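Similarities with probable monooxygenase (Photorhabdus luminescens, PDB 4HB9) binds flavin-adenine dinucleotide and is probably a monooxygenase of the aromatic-ring-hydroxylase-like flavoproteins. Local coordinates at residues A[28-33]-A[153-158]; A[198-203]-A[282-287]; A[38-43]-A[233-238]. One frame throughout, in Å; residues are numbered along the deposited sequence. Where two conformers were deposited one is given.

Interaction 1: A[28-33]-A[153-158]; sequences TIYERN and ENVDVL. With FAD (flavin-adenine dinucleotide), chain B.
Tyr30 and Glu153 make the main contact between the second strand of the Rossmann-type nucleotide-binding sheet and the strand 152-155, and it is a van der Waals contact. The ring leads with its phenolic end: Tyr30 OH lies 3.7 Å from Glu153 CB, while Tyr30 CE1 is 3.7 Å from Glu153 CG. The glutamate methylenes come at the ring obliquely, and the bend of the Glu153 chain at its second torsion (chi2 -74°) leaves the carboxylate farther off. Val155 adds a methyl group, with its CG1 4.0 Å from Tyr30 OH.

Hydrogen bonding in this region belongs to the cofactor. The Glu31 carboxylate grips both hydroxyls of the adenosine ribose, OE1 accepting from FAD O3B at 2.6 Å and OE2 from FAD O2B. Asn33 N also donates to Glu31 OE2, on its anti side, and Ala9 N to OE1, which together fix the carboxylate. Arg32 NE donates to FAD O2B at 3.0 Å, and its guanidinium lays one face over FAD C8A.

Strand 26-30 runs between strands 3-7 and 126-127 of the parallel sheet, whereas 152-155 edges the three-stranded antiparallel sheet, whose Phe147 meets the Tyr30 ring.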
loop_
_atom_site.group_PDB
_atom_site.type_symbol
_atom_site.label_atom_id
_atom_site.label_comp_id
_atom_site.label_asym_id
_atom_site.label_seq_id
_atom_site.Cartn_x
_atom_site.Cartn_y
_atom_site.Cartn_z
ATOM N N THR A 28 -3.614 16.789 14.044
ATOM C CA THR A 28 -4.807 15.993 14.210
ATOM C C THR A 28 -5.043 15.169 12.941
ATOM O O THR A 28 -4.803 15.647 11.818
ATOM C CB THR A 28 -6.038 16.905 14.460
ATOM O OG1 THR A 28 -5.789 17.753 15.586
ATOM C CG2 THR A 28 -7.263 16.093 14.717
ATOM N N ILE A 29 -5.506 13.930 13.127
ATOM C CA ILE A 29 -5.899 13.087 12.021
ATOM C C ILE A 29 -7.380 12.853 12.064
ATOM O O ILE A 29 -7.922 12.523 13.105
ATOM C CB ILE A 29 -5.231 11.682 12.074
ATOM C CG1 ILE A 29 -3.707 11.782 11.984
ATOM C CG2 ILE A 29 -5.773 10.812 10.951
ATOM C CD1 ILE A 29 -3.017 10.468 12.303
ATOM N N TYR A 30 -8.030 12.973 10.917
ATOM C CA TYR A 30 -9.452 12.677 10.781
ATOM C C TYR A 30 -9.603 11.438 9.901
ATOM O O TYR A 30 -9.180 11.420 8.754
ATOM C CB TYR A 30 -10.215 13.878 10.196
ATOM C CG TYR A 30 -9.897 15.154 10.943
ATOM C CD1 TYR A 30 -10.608 15.515 12.097
ATOM C CD2 TYR A 30 -8.855 15.969 10.535
ATOM C CE1 TYR A 30 -10.291 16.680 12.793
ATOM C CE2 TYR A 30 -8.538 17.119 11.225
ATOM C CZ TYR A 30 -9.261 17.470 12.337
ATOM O OH TYR A 30 -8.914 18.628 13.000
ATOM N N GLU A 31 -10.197 10.405 10.478
ATOM C CA GLU A 31 -10.317 9.083 9.845
ATOM C C GLU A 31 -11.766 8.681 9.720
ATOM O O GLU A 31 -12.531 8.786 10.680
ATOM C CB GLU A 31 -9.544 8.034 10.672
ATOM C CG GLU A 31 -9.842 6.584 10.305
ATOM C CD GLU A 31 -9.530 6.258 8.843
ATOM O OE1 GLU A 31 -8.444 6.635 8.372
ATOM O OE2 GLU A 31 -10.370 5.608 8.182
ATOM N N ARG A 32 -12.147 8.199 8.533
ATOM C CA ARG A 32 -13.546 7.846 8.269
ATOM C C ARG A 32 -14.011 6.615 9.047
ATOM O O ARG A 32 -15.155 6.543 9.430
ATOM C CB ARG A 32 -13.812 7.645 6.784
ATOM C CG ARG A 32 -13.111 6.442 6.177
ATOM C CD ARG A 32 -13.471 6.239 4.723
ATOM N NE ARG A 32 -12.635 5.175 4.171
ATOM C CZ ARG A 32 -12.666 4.778 2.909
ATOM N NH1 ARG A 32 -13.514 5.337 2.049
ATOM N NH2 ARG A 32 -11.855 3.807 2.519
ATOM N N ASN A 33 -13.132 5.645 9.271
ATOM C CA ASN A 33 -13.522 4.434 9.983
ATOM C C ASN A 33 -13.624 4.625 11.481
ATOM O O ASN A 33 -13.132 5.621 12.057
ATOM C CB ASN A 33 -12.551 3.302 9.658
ATOM C CG ASN A 33 -12.555 2.923 8.176
ATOM O OD1 ASN A 33 -11.510 2.597 7.611
ATOM N ND2 ASN A 33 -13.714 2.981 7.542
ATOM N N GLU A 153 -13.850 21.537 11.245
ATOM C CA GLU A 153 -12.703 21.951 12.028
ATOM C C GLU A 153 -11.870 22.908 11.193
ATOM O O GLU A 153 -11.856 22.820 9.967
ATOM C CB GLU A 153 -11.828 20.743 12.382
ATOM C CG GLU A 153 -12.502 19.661 13.205
ATOM C CD GLU A 153 -12.714 20.051 14.663
ATOM O OE1 GLU A 153 -13.495 19.359 15.356
ATOM O OE2 GLU A 153 -12.106 21.049 15.115
ATOM N N ASN A 154 -11.112 23.766 11.865
ATOM C CA ASN A 154 -10.228 24.689 11.197
ATOM C C ASN A 154 -8.774 24.287 11.467
ATOM O O ASN A 154 -8.419 23.975 12.604
ATOM C CB ASN A 154 -10.471 26.120 11.688
ATOM C CG ASN A 154 -11.895 26.597 11.449
ATOM O OD1 ASN A 154 -12.554 26.210 10.478
ATOM N ND2 ASN A 154 -12.376 27.464 12.338
ATOM N N VAL A 155 -7.958 24.275 10.421
ATOM C CA VAL A 155 -6.543 23.956 10.532
ATOM C C VAL A 155 -5.728 24.949 9.699
ATOM O O VAL A 155 -6.282 25.748 8.952
ATOM C CB VAL A 155 -6.236 22.499 10.076
ATOM C CG1 VAL A 155 -7.013 21.498 10.918
ATOM C CG2 VAL A 155 -6.524 22.295 8.593
ATOM N N ASP A 156 -4.411 24.912 9.849
ATOM C CA ASP A 156 -3.519 25.806 9.104
ATOM C C ASP A 156 -2.899 25.142 7.869
ATOM O O ASP A 156 -2.506 25.819 6.929
ATOM C CB ASP A 156 -2.437 26.324 10.052
ATOM C CG ASP A 156 -3.033 27.020 11.263
ATOM O OD1 ASP A 156 -3.839 27.945 11.069
ATOM O OD2 ASP A 156 -2.766 26.605 12.393
ATOM N N VAL A 157 -2.798 23.808 7.894
ATOM C CA VAL A 157 -2.247 23.029 6.795
ATOM C C VAL A 157 -3.130 21.796 6.682
ATOM O O VAL A 157 -3.493 21.191 7.695
ATOM C CB VAL A 157 -0.801 22.585 7.076
ATOM C CG1 VAL A 157 -0.302 21.579 6.032
ATOM C CG2 VAL A 157 0.136 23.778 7.124
ATOM N N LEU A 158 -3.503 21.429 5.465
ATOM C CA LEU A 158 -4.340 20.245 5.263
ATOM C C LEU A 158 -3.563 19.243 4.448
ATOM O O LEU A 158 -3.084 19.554 3.357
ATOM C CB LEU A 158 -5.638 20.584 4.531
ATOM C CG LEU A 158 -6.599 19.426 4.231
ATOM C CD1 LEU A 158 -7.147 18.796 5.501
ATOM C CD2 LEU A 158 -7.747 19.924 3.358
HETATM P PA FAD B . -4.155 3.957 3.155
HETATM O O1A FAD B . -3.145 3.209 3.985
HETATM O O2A FAD B . -5.149 3.330 2.238
HETATM O O5B FAD B . -4.934 4.963 4.125
HETATM C C5B FAD B . -5.972 5.808 3.663
HETATM C C4B FAD B . -6.790 6.137 4.897
HETATM O O4B FAD B . -7.683 7.220 4.582
HETATM C C3B FAD B . -7.643 4.956 5.402
HETATM O O3B FAD B . -7.542 4.803 6.819
HETATM C C2B FAD B . -9.037 5.364 4.972
HETATM O O2B FAD B . -10.092 4.850 5.764
HETATM C C1B FAD B . -8.953 6.892 5.100
HETATM N N9A FAD B . -9.933 7.657 4.326
HETATM C C8A FAD B . -10.278 7.486 3.023
HETATM N N7A FAD B . -11.173 8.437 2.626
HETATM C C5A FAD B . -11.398 9.215 3.707
HETATM C C6A FAD B . -12.253 10.390 3.966
HETATM N N6A FAD B . -13.023 10.835 2.947
HETATM N N1A FAD B . -12.247 10.927 5.204
HETATM C C2A FAD B . -11.446 10.442 6.179
HETATM N N3A FAD B . -10.636 9.376 6.022
HETATM C C4A FAD B . -10.575 8.730 4.810
HETATM N N1 FAD B . 2.885 -1.659 -0.238
HETATM C C2 FAD B . 4.201 -1.901 -0.035
HETATM O O2 FAD B . 5.050 -0.945 0.024
HETATM N N3 FAD B . 4.639 -3.165 0.119
HETATM C C4 FAD B . 3.867 -4.253 0.034
HETATM O O4 FAD B . 4.365 -5.401 0.181
HETATM C C4X FAD B . 2.436 -4.074 -0.227
HETATM N N5 FAD B . 1.572 -5.125 -0.314
HETATM C C5X FAD B . 0.262 -4.899 -0.565
HETATM C C6 FAD B . -0.628 -5.960 -0.682
HETATM C C7 FAD B . -1.986 -5.750 -0.932
HETATM C C7M FAD B . -2.956 -6.909 -1.058
HETATM C C8 FAD B . -2.490 -4.375 -1.089
HETATM C C8M FAD B . -3.958 -4.113 -1.349
HETATM C C9 FAD B . -1.605 -3.308 -0.974
HETATM C C9A FAD B . -0.248 -3.502 -0.717
HETATM N N10 FAD B . 0.646 -2.413 -0.604
HETATM C C10 FAD B . 1.993 -2.665 -0.368
HETATM C "C1'" FAD B . 0.215 -1.013 -0.793
HETATM C "C2'" FAD B . -0.104 -0.300 0.519
HETATM O "O2'" FAD B . -0.981 -1.073 1.321
HETATM C "C3'" FAD B . -0.756 1.044 0.206
HETATM O "O3'" FAD B . -0.045 1.658 -0.868
HETATM C "C4'" FAD B . -0.705 1.960 1.420
HETATM O "O4'" FAD B . -1.743 1.567 2.300
HETATM C "C5'" FAD B . -0.900 3.417 1.057
HETATM O "O5'" FAD B . -0.835 4.157 2.258
HETATM P P FAD B . -1.796 5.442 2.394
HETATM O O1P FAD B . -1.558 5.932 3.802
HETATM O O2P FAD B . -1.565 6.348 1.214
HETATM O O3P FAD B . -3.316 4.959 2.222
#

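Interaction 2: A[198-203]-A[282-287]; sequences ALLPQN and LHTLVQ
Leu200 packs against Thr284 and Leu285 where segment 198-203 meets helix 280-287, a helix lying on the large mixed beta-sheet of this FAD-dependent, aromatic-hydroxylase-like fold. The contact is small and apolar. Leu200 touches with both branches of its isobutyl group: CD2 rests 4.0 Å from Thr284 CG2, and CD1 is 4.4 Å from Leu285 CD1. The side chains of Leu200 and Thr284 lie side by side, running in opposite senses, so that Leu200 CD2 is set against both CB and CG2 of Thr284. Leu200 CD2 also comes within 4.3 Å of Leu285 N, bringing it close to the helix backbone.

The threonine is turned so that its methyl serves this contact. CG2 stands opposite the backbone N across the CA-CB bond, while the hydroxyl, at chi1 -57°, sits beside that N and is hydrogen-bonded to Pro280 O one helical turn earlier. The polar end of Thr284 is thereby satisfied within its own helix.

Farther out, Ile244 of strand 240-251 touches both Leu200 and Leu285, joining the two sides over the sheet, and Leu285 also reaches Trp246, Ile222 of strand 218-228 and Phe204. Leu200 O is hydrogen-bonded to Arg205 NE, and the helix is held by its own backbone, with Gln287 N bonded to His283 O at 2.8 Å.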
loop_
_atom_site.group_PDB
_atom_site.type_symbol
_atom_site.label_atom_id
_atom_site.label_comp_id
_atom_site.label_asym_id
_atom_site.label_seq_id
_atom_site.Cartn_x
_atom_site.Cartn_y
_atom_site.Cartn_z
ATOM N N ALA A 198 4.577 -29.850 3.643
ATOM C CA ALA A 198 4.999 -31.162 3.174
ATOM C C ALA A 198 4.758 -31.377 1.683
ATOM O O ALA A 198 5.484 -32.119 1.027
ATOM C CB ALA A 198 4.294 -32.245 3.980
ATOM N N LEU A 199 3.727 -30.745 1.148
ATOM C CA LEU A 199 3.260 -31.058 -0.196
ATOM C C LEU A 199 3.784 -30.114 -1.246
ATOM O O LEU A 199 3.530 -30.312 -2.431
ATOM C CB LEU A 199 1.739 -31.059 -0.218
ATOM C CG LEU A 199 1.089 -32.116 0.673
ATOM C CD1 LEU A 199 -0.408 -31.897 0.681
ATOM C CD2 LEU A 199 1.363 -33.503 0.168
ATOM N N LEU A 200 4.526 -29.093 -0.829
ATOM C CA LEU A 200 5.099 -28.144 -1.780
ATOM C C LEU A 200 6.624 -28.234 -1.791
ATOM O O LEU A 200 7.227 -28.434 -0.749
ATOM C CB LEU A 200 4.657 -26.721 -1.413
ATOM C CG LEU A 200 3.191 -26.338 -1.631
ATOM C CD1 LEU A 200 2.922 -24.917 -1.153
ATOM C CD2 LEU A 200 2.766 -26.446 -3.082
ATOM N N PRO A 201 7.265 -28.040 -2.961
ATOM C CA PRO A 201 8.743 -28.039 -2.969
ATOM C C PRO A 201 9.370 -26.884 -2.173
ATOM O O PRO A 201 8.731 -25.849 -1.977
ATOM C CB PRO A 201 9.097 -27.932 -4.461
ATOM C CG PRO A 201 7.811 -28.027 -5.212
ATOM C CD PRO A 201 6.713 -27.651 -4.267
ATOM N N GLN A 202 10.616 -27.046 -1.727
ATOM C CA GLN A 202 11.235 -26.066 -0.811
ATOM C C GLN A 202 11.299 -24.637 -1.345
ATOM O O GLN A 202 11.137 -23.690 -0.577
ATOM C CB GLN A 202 12.634 -26.513 -0.387
ATOM C CG GLN A 202 12.616 -27.599 0.682
ATOM C CD GLN A 202 13.996 -28.130 1.010
ATOM O OE1 GLN A 202 14.982 -27.390 0.973
ATOM N NE2 GLN A 202 14.075 -29.417 1.350
ATOM N N ASN A 203 11.504 -24.471 -2.651
ATOM C CA ASN A 203 11.545 -23.120 -3.242
ATOM C C ASN A 203 10.247 -22.307 -3.091
ATOM O O ASN A 203 10.255 -21.087 -3.274
ATOM C CB ASN A 203 11.985 -23.163 -4.711
ATOM C CG ASN A 203 11.105 -24.039 -5.564
ATOM O OD1 ASN A 203 10.544 -25.012 -5.087
ATOM N ND2 ASN A 203 10.999 -23.715 -6.834
ATOM N N LEU A 282 2.119 -25.692 -8.851
ATOM C CA LEU A 282 1.431 -24.421 -9.011
ATOM C C LEU A 282 -0.049 -24.649 -8.842
ATOM O O LEU A 282 -0.734 -23.849 -8.214
ATOM C CB LEU A 282 1.756 -23.818 -10.369
ATOM C CG LEU A 282 3.247 -23.562 -10.529
ATOM C CD1 LEU A 282 3.612 -23.224 -11.971
ATOM C CD2 LEU A 282 3.729 -22.484 -9.573
ATOM N N HIS A 283 -0.548 -25.775 -9.346
ATOM C CA HIS A 283 -1.962 -26.107 -9.145
ATOM C C HIS A 283 -2.301 -26.339 -7.686
ATOM O O HIS A 283 -3.336 -25.890 -7.205
ATOM C CB HIS A 283 -2.347 -27.310 -10.007
ATOM C CG HIS A 283 -2.436 -26.966 -11.457
ATOM N ND1 HIS A 283 -3.601 -26.515 -12.039
ATOM C CD2 HIS A 283 -1.482 -26.897 -12.416
ATOM C CE1 HIS A 283 -3.382 -26.256 -13.314
ATOM N NE2 HIS A 283 -2.103 -26.475 -13.568
ATOM N N THR A 284 -1.424 -27.073 -7.004
ATOM C CA THR A 284 -1.594 -27.380 -5.574
ATOM C C THR A 284 -1.700 -26.086 -4.759
ATOM O O THR A 284 -2.590 -25.924 -3.928
ATOM C CB THR A 284 -0.398 -28.221 -5.090
ATOM O OG1 THR A 284 -0.306 -29.413 -5.893
ATOM C CG2 THR A 284 -0.538 -28.586 -3.611
ATOM N N LEU A 285 -0.808 -25.139 -5.051
ATOM C CA LEU A 285 -0.825 -23.842 -4.388
ATOM C C LEU A 285 -2.185 -23.159 -4.549
ATOM O O LEU A 285 -2.813 -22.730 -3.578
ATOM C CB LEU A 285 0.310 -22.966 -4.945
ATOM C CG LEU A 285 0.470 -21.558 -4.407
ATOM C CD1 LEU A 285 0.591 -21.580 -2.891
ATOM C CD2 LEU A 285 1.694 -20.910 -5.008
ATOM N N VAL A 286 -2.652 -23.050 -5.784
ATOM C CA VAL A 286 -3.882 -22.325 -6.038
ATOM C C VAL A 286 -5.088 -23.075 -5.426
ATOM O O VAL A 286 -5.940 -22.468 -4.771
ATOM C CB VAL A 286 -4.060 -22.038 -7.549
ATOM C CG1 VAL A 286 -5.427 -21.451 -7.854
ATOM C CG2 VAL A 286 -2.961 -21.113 -8.028
ATOM N N GLN A 287 -5.111 -24.404 -5.569
ATOM C CA GLN A 287 -6.175 -25.237 -4.987
ATOM C C GLN A 287 -6.270 -25.111 -3.456
ATOM O O GLN A 287 -7.346 -25.189 -2.878
ATOM C CB GLN A 287 -5.985 -26.714 -5.399
ATOM C CG GLN A 287 -6.262 -27.008 -6.881
ATOM C CD GLN A 287 -5.625 -28.321 -7.387
ATOM O OE1 GLN A 287 -5.013 -29.047 -6.616
ATOM N NE2 GLN A 287 -5.773 -28.621 -8.695
#

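Interaction 3: A[38-43]-A[233-238]; sequences SILPGY and VEASLA. With FAD (flavin-adenine dinucleotide), chain B.
The loop between strands 26-30 and 44-47, which passes beside the isoalloxazine of FAD, is met a few residues before strand 44-47 by the connection between two strands of the mixed sheet, 218-228 and 240-251. In this flavoprotein fold the contact joins the nucleotide-binding part of the chain to the large sheet. A single leucine from the first loop is taken up by the second. Leu40 enters the bend formed by Val233, Ala235 and Ala238, and its two methyls divide the partners between them. CD1 lies 3.8 Å from Ala238 CB and 4.1 Å from Val233 CG2; CD2 turns to the other alanine, 4.0 Å from Ala235 CB and 3.7 Å from Ala235 N. The fork of the side chain straddles a backbone carbonyl, with Leu40 CG 3.4 Å from Val233 O, a close van der Waals approach rather than a polar bond.

The bend keeps its shape through a short 3-10 turn at 235-237, in which Leu237 N bonds to Glu234 O and Ala238 N to Ala235 O. The turn and the residue after it bring the methyls of Ala235 and Ala238 within contact of Leu40. Backbone hydrogen bonding of Leu40 with Ile231 ties the loops together just before the bend, and Ala235 also touches Thr112 and Glu116 on helix 111-119.

Three residues on, the same loop reaches the flavin. Gly42 O is held by Arg189 NH1 of the mixed sheet, and Tyr43 has backbone hydrogen bonding with Arg111, whose side chain binds FAD. With CG placed between the backbone N and the carbonyl carbon (chi1 61°), the Tyr43 ring lies nearly parallel to the dimethylbenzene end of the isoalloxazine and covers it with one face; FAD C7 is displaced from the tyrosine ring centre, and Tyr43 CD2 lies 3.3 Å from it.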
loop_
_atom_site.group_PDB
_atom_site.type_symbol
_atom_site.label_atom_id
_atom_site.label_comp_id
_atom_site.label_asym_id
_atom_site.label_seq_id
_atom_site.Cartn_x
_atom_site.Cartn_y
_atom_site.Cartn_z
ATOM N N SER A 38 -14.210 -4.122 11.900
ATOM C CA SER A 38 -14.938 -5.395 11.954
ATOM C C SER A 38 -14.109 -6.514 11.330
ATOM O O SER A 38 -14.069 -7.641 11.844
ATOM C CB SER A 38 -16.285 -5.285 11.229
ATOM O OG SER A 38 -17.301 -4.872 12.122
ATOM N N ILE A 39 -13.457 -6.189 10.221
ATOM C CA ILE A 39 -12.688 -7.145 9.459
ATOM C C ILE A 39 -11.234 -6.683 9.447
ATOM O O ILE A 39 -10.957 -5.492 9.350
ATOM C CB ILE A 39 -13.203 -7.219 8.011
ATOM C CG1 ILE A 39 -14.737 -7.295 7.965
ATOM C CG2 ILE A 39 -12.597 -8.406 7.281
ATOM C CD1 ILE A 39 -15.330 -8.522 8.626
ATOM N N LEU A 40 -10.307 -7.620 9.550
ATOM C CA LEU A 40 -8.894 -7.276 9.445
ATOM C C LEU A 40 -8.476 -7.383 7.984
ATOM O O LEU A 40 -9.023 -8.194 7.246
ATOM C CB LEU A 40 -8.065 -8.223 10.293
ATOM C CG LEU A 40 -8.442 -8.329 11.762
ATOM C CD1 LEU A 40 -7.545 -9.356 12.409
ATOM C CD2 LEU A 40 -8.381 -6.986 12.478
ATOM N N PRO A 41 -7.501 -6.566 7.552
ATOM C CA PRO A 41 -6.891 -6.844 6.261
ATOM C C PRO A 41 -6.215 -8.232 6.261
ATOM O O PRO A 41 -5.633 -8.642 7.266
ATOM C CB PRO A 41 -5.833 -5.738 6.126
ATOM C CG PRO A 41 -5.507 -5.367 7.529
ATOM C CD PRO A 41 -6.824 -5.452 8.249
ATOM N N GLY A 42 -6.261 -8.917 5.128
ATOM C CA GLY A 42 -5.755 -10.284 5.022
ATOM C C GLY A 42 -4.344 -10.417 4.501
ATOM O O GLY A 42 -3.855 -11.539 4.277
ATOM N N TYR A 43 -3.673 -9.287 4.297
ATOM C CA TYR A 43 -2.404 -9.303 3.613
ATOM C C TYR A 43 -1.251 -8.734 4.400
ATOM O O TYR A 43 -1.416 -8.118 5.447
ATOM C CB TYR A 43 -2.531 -8.605 2.259
ATOM C CG TYR A 43 -2.948 -7.132 2.326
ATOM C CD1 TYR A 43 -4.299 -6.775 2.367
ATOM C CD2 TYR A 43 -2.003 -6.126 2.335
ATOM C CE1 TYR A 43 -4.694 -5.447 2.416
ATOM C CE2 TYR A 43 -2.382 -4.790 2.373
ATOM C CZ TYR A 43 -3.719 -4.457 2.397
ATOM O OH TYR A 43 -4.077 -3.146 2.436
ATOM N N VAL A 233 -11.487 -11.454 13.752
ATOM C CA VAL A 233 -11.242 -11.251 15.179
ATOM C C VAL A 233 -10.752 -9.820 15.404
ATOM O O VAL A 233 -10.410 -9.112 14.442
ATOM C CB VAL A 233 -10.223 -12.255 15.746
ATOM C CG1 VAL A 233 -10.677 -13.678 15.481
ATOM C CG2 VAL A 233 -8.830 -12.044 15.156
ATOM N N GLU A 234 -10.744 -9.391 16.665
ATOM C CA GLU A 234 -10.167 -8.112 17.057
ATOM C C GLU A 234 -8.679 -8.116 16.714
ATOM O O GLU A 234 -7.998 -9.128 16.950
ATOM C CB GLU A 234 -10.335 -7.888 18.572
ATOM C CG GLU A 234 -11.779 -7.733 19.044
ATOM C CD GLU A 234 -11.918 -7.794 20.561
ATOM O OE1 GLU A 234 -10.948 -7.455 21.281
ATOM O OE2 GLU A 234 -13.012 -8.179 21.038
ATOM N N ALA A 235 -8.188 -6.995 16.204
ATOM C CA ALA A 235 -6.780 -6.806 15.858
ATOM C C ALA A 235 -5.808 -7.314 16.905
ATOM O O ALA A 235 -4.875 -8.048 16.575
ATOM C CB ALA A 235 -6.511 -5.338 15.557
ATOM N N SER A 236 -6.014 -6.964 18.171
ATOM C CA SER A 236 -5.058 -7.344 19.214
ATOM C C SER A 236 -5.018 -8.854 19.424
ATOM O O SER A 236 -4.095 -9.368 20.032
ATOM C CB SER A 236 -5.396 -6.653 20.558
ATOM O OG SER A 236 -6.584 -7.204 21.123
ATOM N N LEU A 237 -6.028 -9.554 18.917
ATOM C CA LEU A 237 -6.102 -11.014 18.996
ATOM C C LEU A 237 -5.749 -11.712 17.682
ATOM O O LEU A 237 -5.906 -12.914 17.561
ATOM C CB LEU A 237 -7.511 -11.421 19.425
ATOM C CG LEU A 237 -7.921 -10.962 20.835
ATOM C CD1 LEU A 237 -9.334 -11.438 21.123
ATOM C CD2 LEU A 237 -6.958 -11.467 21.911
ATOM N N ALA A 238 -5.252 -10.983 16.690
ATOM C CA ALA A 238 -4.990 -11.623 15.408
ATOM C C ALA A 238 -3.961 -12.722 15.620
ATOM O O ALA A 238 -2.999 -12.541 16.367
ATOM C CB ALA A 238 -4.486 -10.611 14.381
HETATM P PA FAD B . -4.155 3.957 3.155
HETATM O O1A FAD B . -3.145 3.209 3.985
HETATM O O2A FAD B . -5.149 3.330 2.238
HETATM O O5B FAD B . -4.934 4.963 4.125
HETATM C C5B FAD B . -5.972 5.808 3.663
HETATM C C4B FAD B . -6.790 6.137 4.897
HETATM O O4B FAD B . -7.683 7.220 4.582
HETATM C C3B FAD B . -7.643 4.956 5.402
HETATM O O3B FAD B . -7.542 4.803 6.819
HETATM C C2B FAD B . -9.037 5.364 4.972
HETATM O O2B FAD B . -10.092 4.850 5.764
HETATM C C1B FAD B . -8.953 6.892 5.100
HETATM N N9A FAD B . -9.933 7.657 4.326
HETATM C C8A FAD B . -10.278 7.486 3.023
HETATM N N7A FAD B . -11.173 8.437 2.626
HETATM C C5A FAD B . -11.398 9.215 3.707
HETATM C C6A FAD B . -12.253 10.390 3.966
HETATM N N6A FAD B . -13.023 10.835 2.947
HETATM N N1A FAD B . -12.247 10.927 5.204
HETATM C C2A FAD B . -11.446 10.442 6.179
HETATM N N3A FAD B . -10.636 9.376 6.022
HETATM C C4A FAD B . -10.575 8.730 4.810
HETATM N N1 FAD B . 2.885 -1.659 -0.238
HETATM C C2 FAD B . 4.201 -1.901 -0.035
HETATM O O2 FAD B . 5.050 -0.945 0.024
HETATM N N3 FAD B . 4.639 -3.165 0.119
HETATM C C4 FAD B . 3.867 -4.253 0.034
HETATM O O4 FAD B . 4.365 -5.401 0.181
HETATM C C4X FAD B . 2.436 -4.074 -0.227
HETATM N N5 FAD B . 1.572 -5.125 -0.314
HETATM C C5X FAD B . 0.262 -4.899 -0.565
HETATM C C6 FAD B . -0.628 -5.960 -0.682
HETATM C C7 FAD B . -1.986 -5.750 -0.932
HETATM C C7M FAD B . -2.956 -6.909 -1.058
HETATM C C8 FAD B . -2.490 -4.375 -1.089
HETATM C C8M FAD B . -3.958 -4.113 -1.349
HETATM C C9 FAD B . -1.605 -3.308 -0.974
HETATM C C9A FAD B . -0.248 -3.502 -0.717
HETATM N N10 FAD B . 0.646 -2.413 -0.604
HETATM C C10 FAD B . 1.993 -2.665 -0.368
HETATM C "C1'" FAD B . 0.215 -1.013 -0.793
HETATM C "C2'" FAD B . -0.104 -0.300 0.519
HETATM O "O2'" FAD B . -0.981 -1.073 1.321
HETATM C "C3'" FAD B . -0.756 1.044 0.206
HETATM O "O3'" FAD B . -0.045 1.658 -0.868
HETATM C "C4'" FAD B . -0.705 1.960 1.420
HETATM O "O4'" FAD B . -1.743 1.567 2.300
HETATM C "C5'" FAD B . -0.900 3.417 1.057
HETATM O "O5'" FAD B . -0.835 4.157 2.258
HETATM P P FAD B . -1.796 5.442 2.394
HETATM O O1P FAD B . -1.558 5.932 3.802
HETATM O O2P FAD B . -1.565 6.348 1.214
HETATM O O3P FAD B . -3.316 4.959 2.222
#

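Interactions 1 and 3 both involve segments that touch FAD, but at opposite ends of it: 28-33 holds the adenosine ribose through charged and polar groups, whereas 38-43 lays an aromatic ring on the flavin. Their centres are about 26 Å apart. Interaction 2, about 47 Å from interaction 1 between centres, lies on the opposite side of the chain's centre and away from the FAD site. Interactions 1 and 2 are buried, while interaction 3 lies at the surface, though its leucine is buried. Across each pair of segments the contact is van der Waals packing, led by a tyrosine in interaction 1 and by a leucine in the others. Interactions 2 and 3 share the large mixed sheet: helix 280-287 packs on strands 218-228 and 240-251, and the loop connecting these strands holds segment 233-238.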